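Local coordinates for nitrite oxidoreductase subunit A (Kuenenia stuttgartiensis, PDB 7B04), which is a molybdopterin oxidoreductase family subunit, related to NarG, that holds a molybdenum atom, two pterin guanylate ester ligands and an iron/sulfur cluster, at residues T445-G450 with S818-T823. Sequence-based numbering, arbitrary orientation.
Sequences TRDDVG and SLPFYT
Arg446 reaches over to the backbone of residues 821-823 with its guanidinium group, the long polar part of this contact. Its NH2 gives a weak hydrogen bond to the carbonyl oxygen of Phe821, 2.8 Å long but bent to 117° at the hydrogen. That carbonyl approaches the guanidinium obliquely, while CA of Tyr822 lies at the edge of the flat group. A bend at chi3 (125°) turns the end of the chain to the Phe821 carbonyl. Arginine suits the place because its long, largely apolar stem can carry an N-H across to this main-chain oxygen.

The van der Waals contacts centre on Pro820, whose CB is directed toward the loop 445-450. This CB lies 3.5 Å from the carbonyl oxygen of Arg446, and CG of Pro820 is 3.7 Å from OD1 of Asp447, an oxygen that is hydrogen-bonded to Ser414. Farther along, CG1 of Val449 approaches the Leu819 carbonyl oxygen (3.7 Å) and, in a looser apolar contact, CB of Pro820 (4.3 Å). The compact, beta-branched valine brings a methyl to this boundary without a flexible chain.

Both segments are irregular loops of a molybdopterin oxidoreductase: 445-450 links strand 440-444 to helix 452-455, with an inverse gamma turn centred on Asp448, and 818-823 follows helix 812-816. Residues from helix 413-416 also pack against Asp447 and Pro820.

At the other end the backbones come close, with the CA atoms of Gly450 and Ser818 4.8 Å apart. Gly450 has positive phi (66°), which glycine adopts readily. The hydroxyl OG of Ser818, 4.0 Å from CA of Gly450, is hydrogen-bonded to the backbone N of Glu451.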
loop_
_atom_site.group_PDB
_atom_site.type_symbol
_atom_site.label_atom_id
_atom_site.label_comp_id
_atom_site.label_asym_id
_atom_site.label_seq_id
_atom_site.Cartn_x
_atom_site.Cartn_y
_atom_site.Cartn_z
ATOM N N THR B 445 -32.559 -6.593 -37.670
ATOM C CA THR B 445 -32.627 -5.343 -36.892
ATOM C C THR B 445 -31.704 -5.428 -35.680
ATOM O O THR B 445 -31.136 -6.472 -35.451
ATOM C CB THR B 445 -34.090 -4.990 -36.615
ATOM O OG1 THR B 445 -34.221 -3.584 -36.767
ATOM C CG2 THR B 445 -34.573 -5.380 -35.242
ATOM N N ARG B 446 -31.525 -4.303 -34.999
ATOM C CA ARG B 446 -30.678 -4.198 -33.791
ATOM C C ARG B 446 -31.232 -5.112 -32.710
ATOM O O ARG B 446 -30.457 -5.748 -32.027
ATOM C CB ARG B 446 -30.879 -2.800 -33.222
ATOM C CG ARG B 446 -29.677 -2.220 -32.505
ATOM C CD ARG B 446 -30.088 -0.842 -32.074
ATOM N NE ARG B 446 -29.887 -0.711 -30.655
ATOM C CZ ARG B 446 -28.730 -0.896 -30.050
ATOM N NH1 ARG B 446 -27.754 -1.533 -30.663
ATOM N NH2 ARG B 446 -28.549 -0.428 -28.837
ATOM N N ASP B 447 -32.551 -5.112 -32.567
ATOM C CA ASP B 447 -33.294 -5.930 -31.584
ATOM C C ASP B 447 -33.249 -7.400 -31.960
ATOM O O ASP B 447 -33.375 -8.201 -31.077
ATOM C CB ASP B 447 -34.729 -5.450 -31.447
ATOM C CG ASP B 447 -34.806 -4.092 -30.807
ATOM O OD1 ASP B 447 -33.790 -3.627 -30.319
ATOM O OD2 ASP B 447 -35.883 -3.524 -30.812
ATOM N N ASP B 448 -33.035 -7.744 -33.227
ATOM C CA ASP B 448 -33.025 -9.167 -33.665
ATOM C C ASP B 448 -31.671 -9.770 -33.323
ATOM O O ASP B 448 -30.853 -9.955 -34.207
ATOM C CB ASP B 448 -33.221 -9.299 -35.169
ATOM C CG ASP B 448 -34.578 -8.832 -35.631
ATOM O OD1 ASP B 448 -35.381 -8.455 -34.788
ATOM O OD2 ASP B 448 -34.812 -8.873 -36.825
ATOM N N VAL B 449 -31.509 -10.102 -32.056
ATOM C CA VAL B 449 -30.234 -10.618 -31.523
ATOM C C VAL B 449 -30.582 -11.763 -30.596
ATOM O O VAL B 449 -31.663 -11.802 -30.057
ATOM C CB VAL B 449 -29.486 -9.515 -30.764
ATOM C CG1 VAL B 449 -30.080 -9.293 -29.395
ATOM C CG2 VAL B 449 -28.008 -9.817 -30.666
ATOM N N GLY B 450 -29.638 -12.655 -30.454
ATOM C CA GLY B 450 -29.771 -13.838 -29.626
ATOM C C GLY B 450 -30.813 -14.784 -30.183
ATOM O O GLY B 450 -30.848 -15.086 -31.382
ATOM N N SER B 818 -31.882 -12.387 -24.268
ATOM C CA SER B 818 -31.790 -12.028 -25.684
ATOM C C SER B 818 -32.149 -10.557 -25.908
ATOM O O SER B 818 -33.055 -10.211 -26.671
ATOM C CB SER B 818 -32.663 -12.953 -26.541
ATOM O OG SER B 818 -32.195 -14.289 -26.482
ATOM N N LEU B 819 -31.413 -9.688 -25.214
ATOM C CA LEU B 819 -31.514 -8.239 -25.317
ATOM C C LEU B 819 -30.307 -7.668 -26.061
ATOM O O LEU B 819 -29.210 -8.230 -25.994
ATOM C CB LEU B 819 -31.616 -7.593 -23.930
ATOM C CG LEU B 819 -33.032 -7.408 -23.369
ATOM C CD1 LEU B 819 -33.748 -8.740 -23.211
ATOM C CD2 LEU B 819 -32.995 -6.666 -22.042
ATOM N N PRO B 820 -30.482 -6.580 -26.807
ATOM C CA PRO B 820 -29.372 -6.040 -27.598
ATOM C C PRO B 820 -28.360 -5.279 -26.755
ATOM O O PRO B 820 -28.673 -4.732 -25.696
ATOM C CB PRO B 820 -30.072 -5.098 -28.584
ATOM C CG PRO B 820 -31.281 -4.640 -27.845
ATOM C CD PRO B 820 -31.726 -5.816 -27.010
ATOM N N PHE B 821 -27.124 -5.255 -27.250
ATOM C CA PHE B 821 -26.066 -4.458 -26.653
ATOM C C PHE B 821 -26.238 -2.992 -27.049
ATOM O O PHE B 821 -27.186 -2.616 -27.742
ATOM C CB PHE B 821 -24.695 -4.983 -27.080
ATOM C CG PHE B 821 -24.397 -6.375 -26.599
ATOM C CD1 PHE B 821 -23.909 -6.593 -25.321
ATOM C CD2 PHE B 821 -24.600 -7.468 -27.427
ATOM C CE1 PHE B 821 -23.632 -7.873 -24.878
ATOM C CE2 PHE B 821 -24.325 -8.750 -26.989
ATOM C CZ PHE B 821 -23.841 -8.954 -25.713
ATOM N N TYR B 822 -25.310 -2.145 -26.606
ATOM C CA TYR B 822 -25.402 -0.703 -26.834
ATOM C C TYR B 822 -24.492 -0.247 -27.969
ATOM O O TYR B 822 -23.883 0.824 -27.909
ATOM C CB TYR B 822 -25.080 0.053 -25.548
ATOM C CG TYR B 822 -25.935 -0.359 -24.369
ATOM C CD1 TYR B 822 -27.229 0.125 -24.220
ATOM C CD2 TYR B 822 -25.452 -1.239 -23.409
ATOM C CE1 TYR B 822 -28.015 -0.252 -23.147
ATOM C CE2 TYR B 822 -26.231 -1.622 -22.331
ATOM C CZ TYR B 822 -27.511 -1.126 -22.206
ATOM O OH TYR B 822 -28.291 -1.503 -21.137
ATOM N N THR B 823 -24.395 -1.051 -29.016
ATOM C CA THR B 823 -23.658 -0.759 -30.236
ATOM C C THR B 823 -24.606 -0.317 -31.337
ATOM O O THR B 823 -25.829 -0.380 -31.188
ATOM C CB THR B 823 -22.875 -1.996 -30.679
ATOM O OG1 THR B 823 -23.763 -3.117 -30.777
ATOM C CG2 THR B 823 -21.786 -2.306 -29.686
#